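Local coordinates for protein HTLV-2 integrase catalytic core domain (Human T-cell leukemia virus 2, PDB 6QBW) that probably carries out the DNA cutting and joining by which viral DNA enters the host genome, as the catalytic core of a retroviral integrase, at residues 11-16 and 68-73; 34-39 and 151-156. All blocks are in the same frame, centred on the assembly; numbering follows the deposited sequence.

Contact 1 (11-16 and 68-73). With CA (calcium ion), chain B.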
# COMPACT_ATOMS: atom_id res chain seq x y z
N GLN A 11 -11.92 -9.90 -15.30
CA GLN A 11 -11.70 -11.31 -15.55
C GLN A 11 -10.73 -11.84 -14.52
O GLN A 11 -9.83 -11.13 -14.07
CB GLN A 11 -11.15 -11.53 -16.95
CG GLN A 11 -12.19 -11.32 -18.04
CD GLN A 11 -11.62 -11.48 -19.43
OE1 GLN A 11 -10.48 -11.92 -19.60
NE2 GLN A 11 -12.40 -11.12 -20.44
N GLY A 12 -10.92 -13.10 -14.13
CA GLY A 12 -10.10 -13.74 -13.11
C GLY A 12 -9.70 -15.14 -13.51
O GLY A 12 -10.48 -15.86 -14.14
N ASP A 13 -8.49 -15.53 -13.15
CA ASP A 13 -7.99 -16.87 -13.43
C ASP A 13 -7.02 -17.32 -12.34
O ASP A 13 -6.39 -16.50 -11.68
CB ASP A 13 -7.29 -16.90 -14.79
CG ASP A 13 -6.89 -18.30 -15.23
OD1 ASP A 13 -7.64 -19.28 -14.98
OD2 ASP A 13 -5.81 -18.43 -15.83
N VAL A 14 -6.93 -18.63 -12.14
CA VAL A 14 -5.84 -19.20 -11.36
C VAL A 14 -4.98 -20.04 -12.31
O VAL A 14 -5.48 -20.96 -12.96
CB VAL A 14 -6.33 -20.06 -10.18
CG1 VAL A 14 -5.14 -20.59 -9.38
CG2 VAL A 14 -7.26 -19.24 -9.30
N THR A 15 -3.71 -19.68 -12.40
CA THR A 15 -2.77 -20.37 -13.26
C THR A 15 -1.57 -20.81 -12.43
O THR A 15 -1.26 -20.21 -11.41
CB THR A 15 -2.31 -19.49 -14.45
OG1 THR A 15 -1.39 -20.22 -15.26
CG2 THR A 15 -1.64 -18.20 -13.99
N HIS A 16 -0.91 -21.87 -12.89
CA HIS A 16 0.25 -22.40 -12.20
C HIS A 16 1.51 -21.71 -12.67
O HIS A 16 1.63 -21.32 -13.83
CB HIS A 16 0.35 -23.92 -12.40
CG HIS A 16 -0.80 -24.67 -11.81
ND1 HIS A 16 -0.84 -25.04 -10.48
CD2 HIS A 16 -1.97 -25.09 -12.35
CE1 HIS A 16 -1.97 -25.68 -10.24
NE2 HIS A 16 -2.68 -25.72 -11.36
N ASN A 68 -15.71 -12.42 -14.56
CA ASN A 68 -15.79 -13.61 -15.41
C ASN A 68 -14.60 -14.53 -15.15
O ASN A 68 -13.45 -14.10 -15.17
CB ASN A 68 -15.84 -13.21 -16.89
CG ASN A 68 -17.09 -12.42 -17.25
OD1 ASN A 68 -17.02 -11.37 -17.87
ND2 ASN A 68 -18.24 -12.93 -16.84
N THR A 69 -14.89 -15.81 -14.90
CA THR A 69 -13.84 -16.79 -14.64
C THR A 69 -14.10 -18.07 -15.43
O THR A 69 -15.12 -18.21 -16.09
CB THR A 69 -13.75 -17.15 -13.14
OG1 THR A 69 -14.91 -17.91 -12.76
CG2 THR A 69 -13.65 -15.89 -12.28
N ASP A 70 -13.15 -18.99 -15.35
CA ASP A 70 -13.33 -20.33 -15.90
C ASP A 70 -14.07 -21.19 -14.85
O ASP A 70 -14.45 -20.68 -13.79
CB ASP A 70 -11.99 -20.95 -16.34
CG ASP A 70 -10.96 -21.06 -15.21
OD1 ASP A 70 -11.33 -20.97 -14.02
OD2 ASP A 70 -9.77 -21.24 -15.52
N ASN A 71 -14.25 -22.47 -15.16
CA ASN A 71 -14.89 -23.42 -14.24
C ASN A 71 -13.89 -24.08 -13.29
O ASN A 71 -14.15 -25.17 -12.79
CB ASN A 71 -15.62 -24.51 -15.03
CG ASN A 71 -16.73 -23.95 -15.88
OD1 ASN A 71 -16.70 -22.78 -16.27
ND2 ASN A 71 -17.72 -24.78 -16.19
N GLY A 72 -12.76 -23.43 -13.04
CA GLY A 72 -11.78 -23.97 -12.12
C GLY A 72 -12.42 -24.24 -10.77
O GLY A 72 -13.43 -23.63 -10.42
N PRO A 73 -11.83 -25.17 -9.99
CA PRO A 73 -12.42 -25.49 -8.69
C PRO A 73 -12.47 -24.29 -7.73
O PRO A 73 -13.34 -24.24 -6.86
CB PRO A 73 -11.52 -26.61 -8.15
CG PRO A 73 -10.24 -26.51 -8.91
CD PRO A 73 -10.56 -25.89 -10.23
CA CA B . -7.42 -21.87 -14.70
O HOH W 1 -10.26 -17.87 -15.67
O HOH W 2 -6.51 -21.06 -16.91
O HOH W 3 -8.87 -21.17 -12.85
O HOH W 4 -6.20 -23.58 -13.73
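Asp13 brings its carboxylate against that of Asp70, the two planes 84° apart, with a calcium ion held between them. Each acid gives one oxygen: Asp13 OD1 and Asp70 OD2 both lie 2.6 Å from the metal. The same two oxygens stand 2.9 Å from each other, an approach that the shared cation probably makes tolerable. Val14 O also binds the ion, at 2.8 Å, and three waters complete the six ligands found. With CG anti to the backbone N (chi1 -173°), Asp13 reaches off its strand toward the loop, and Asn109 of helix 104-122 holds its other oxygen, OD2, which probably steadies the rotation of the group. On Asp70, OD1 accepts from the backbone N of Gly72 at 3.0 Å, from well above the carboxylate plane, in an Asx turn. A metal-bound water also donates to this OD1, so the oxygen that does not bind calcium is fixed from two directions. A further water, not a ligand of the calcium, donates to Asp13 OD1 and Gly12 O, with a weak link to Asp70 N.

Farther from the metal the backbones run parallel. Gly12 N donates to Asn68 O at 2.9 Å with a fairly straight N-H (159°), and Gln11 and Asn68 form the bridge, the aliphatic part of Gln11 lying beside that of Asn68 (CG to CB 4.3 Å). Thr69 puts CB and CG2 against Gly12 O, while its OG1 donates to Asp70 O and is also hydrogen-bonded to His91 NE2. Two acids, one on the central strand and one just past the end of its parallel neighbour, sharing a divalent metal are the hallmark of the RNase H-fold active site; the site is consistent with the first two acids of the integrase D,D-35-E motif.

Contact 2 (34-39 and 151-156); sequences SGAVSV and TRWQIH
The loop leading into strand 37-42 lies along the short helix 152-156, with CA of Ser34 5.2 Å from CA of His156 and CA of Ala36 5.0 Å from CA of Arg152. Ser34 OG meets His156 ND1 at 2.7 Å, at the edge of the imidazole and near its plane. The hydroxyl sits between the backbone N and the carbonyl carbon of its own residue (chi1 65°), which also lets it accept from Ala36 N at 3.1 Å in an ST turn. One oxygen thus ties the loop to itself and to the helix. The other ring nitrogen, NE2, bonds to the carbonyl O of Leu61, the last residue of helix 47-61, so the imidazole is held at both nitrogens and its rotation is set.

Helix 152-156 starts in a capping box, Thr151 OG1 accepting from Gln154 N while Gln154 OE1 takes Thr151 N and OG1 from opposite faces of its amide. The domain has the RNase H fold of integrase cores; here the last modelled helix packs at the start of strand 37-42, the outermost strand on that side within this chain.

Arg152 stretches out from CG to NE alongside the Ser34 and Gly35 carbonyls. CD and NE both lie 3.1 Å from Gly35 O, but the NE bond is weak, its N-H bent to 121°. Gly35 has a positive phi, a backbone shape that favours glycine. Ile155 CG2 presses on CA and CB of Ser34, each 3.8 Å away. Ala36 CB touches the His156 ring and, more loosely, Trp153 CE3, and Trp153 itself leans on Leu60 and Leu61.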
# COMPACT_ATOMS: atom_id res chain seq x y z
N SER A 34 -9.51 -1.07 -18.27
CA SER A 34 -8.22 -0.42 -18.02
C SER A 34 -7.03 -1.33 -18.29
O SER A 34 -5.95 -0.86 -18.65
CB SER A 34 -8.16 0.09 -16.58
OG SER A 34 -8.18 -0.98 -15.65
N GLY A 35 -7.22 -2.64 -18.09
CA GLY A 35 -6.13 -3.60 -18.17
C GLY A 35 -5.32 -3.68 -16.89
O GLY A 35 -4.32 -4.38 -16.83
N ALA A 36 -5.75 -2.97 -15.85
CA ALA A 36 -5.04 -2.97 -14.57
C ALA A 36 -5.15 -4.35 -13.94
O ALA A 36 -6.17 -5.02 -14.06
CB ALA A 36 -5.62 -1.91 -13.65
N VAL A 37 -4.09 -4.75 -13.26
CA VAL A 37 -3.93 -6.13 -12.81
C VAL A 37 -3.59 -6.22 -11.32
O VAL A 37 -2.83 -5.41 -10.80
CB VAL A 37 -2.79 -6.81 -13.59
CG1 VAL A 37 -2.53 -8.21 -13.05
CG2 VAL A 37 -3.13 -6.88 -15.07
N SER A 38 -4.17 -7.22 -10.66
CA SER A 38 -3.71 -7.69 -9.36
C SER A 38 -3.30 -9.16 -9.48
O SER A 38 -3.98 -9.94 -10.15
CB SER A 38 -4.80 -7.54 -8.30
OG SER A 38 -4.36 -8.01 -7.04
N VAL A 39 -2.19 -9.52 -8.84
CA VAL A 39 -1.69 -10.91 -8.83
C VAL A 39 -1.30 -11.30 -7.41
O VAL A 39 -0.63 -10.54 -6.72
CB VAL A 39 -0.45 -11.08 -9.75
CG1 VAL A 39 0.15 -12.47 -9.63
CG2 VAL A 39 -0.81 -10.79 -11.20
N THR A 151 -0.59 4.73 -18.66
CA THR A 151 -0.35 3.41 -18.11
C THR A 151 -1.68 2.80 -17.69
O THR A 151 -2.69 3.51 -17.62
CB THR A 151 0.56 3.48 -16.88
OG1 THR A 151 -0.08 4.26 -15.86
CG2 THR A 151 1.90 4.10 -17.23
N ARG A 152 -1.70 1.51 -17.40
CA ARG A 152 -2.92 0.86 -16.91
C ARG A 152 -3.43 1.51 -15.62
O ARG A 152 -4.64 1.70 -15.45
CB ARG A 152 -2.67 -0.61 -16.63
CG ARG A 152 -2.49 -1.47 -17.86
CD ARG A 152 -1.76 -2.76 -17.49
NE ARG A 152 -1.86 -3.77 -18.54
CZ ARG A 152 -1.17 -3.73 -19.68
NH1 ARG A 152 -0.33 -2.73 -19.94
NH2 ARG A 152 -1.34 -4.71 -20.57
N TRP A 153 -2.50 1.84 -14.73
CA TRP A 153 -2.84 2.45 -13.44
C TRP A 153 -3.51 3.82 -13.63
O TRP A 153 -4.50 4.13 -12.97
CB TRP A 153 -1.59 2.58 -12.57
CG TRP A 153 -1.85 2.42 -11.12
CD1 TRP A 153 -1.65 3.35 -10.15
CD2 TRP A 153 -2.37 1.26 -10.47
NE1 TRP A 153 -2.00 2.84 -8.93
CE2 TRP A 153 -2.45 1.55 -9.09
CE3 TRP A 153 -2.77 -0.01 -10.91
CZ2 TRP A 153 -2.92 0.64 -8.16
CZ3 TRP A 153 -3.24 -0.92 -9.98
CH2 TRP A 153 -3.31 -0.59 -8.61
N GLN A 154 -2.97 4.63 -14.53
CA GLN A 154 -3.55 5.93 -14.84
C GLN A 154 -4.99 5.80 -15.35
O GLN A 154 -5.89 6.49 -14.88
CB GLN A 154 -2.70 6.67 -15.87
CG GLN A 154 -1.41 7.23 -15.30
CD GLN A 154 -0.46 7.74 -16.36
OE1 GLN A 154 0.05 6.98 -17.18
NE2 GLN A 154 -0.20 9.04 -16.35
N ILE A 155 -5.20 4.89 -16.30
CA ILE A 155 -6.50 4.71 -16.93
C ILE A 155 -7.54 4.20 -15.94
O ILE A 155 -8.72 4.51 -16.07
CB ILE A 155 -6.41 3.75 -18.15
CG1 ILE A 155 -5.71 4.45 -19.32
CG2 ILE A 155 -7.78 3.27 -18.59
CD1 ILE A 155 -5.27 3.52 -20.42
N HIS A 156 -7.09 3.43 -14.96
CA HIS A 156 -7.97 2.86 -13.95
C HIS A 156 -8.45 3.89 -12.92
O HIS A 156 -9.60 3.82 -12.48
CB HIS A 156 -7.28 1.68 -13.24
CG HIS A 156 -8.23 0.75 -12.55
ND1 HIS A 156 -8.94 -0.22 -13.22
CD2 HIS A 156 -8.60 0.66 -11.25
CE1 HIS A 156 -9.71 -0.87 -12.36
NE2 HIS A 156 -9.52 -0.36 -11.16

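In the fold
The segments alternate along the chain, in the order 11-16, 34-39, 68-73, 151-156, so the two contacts cross along the chain. Their centres are about 19 Å apart and lie on opposite sides of the chain's centre; their nearest atoms are about 7 Å apart and do not touch. Both reach the same five-stranded sheet. Contact 1 joins central strand 9-19 to the end of its parallel neighbour 66-68, whereas contact 2 sits at the entry to outer strand 37-42, with strand 22-31 lying between the two. The metal site thus lies beside the central strand, and the last modelled helix, 152-156, packs by the sheet's margin, all within one integrase catalytic domain.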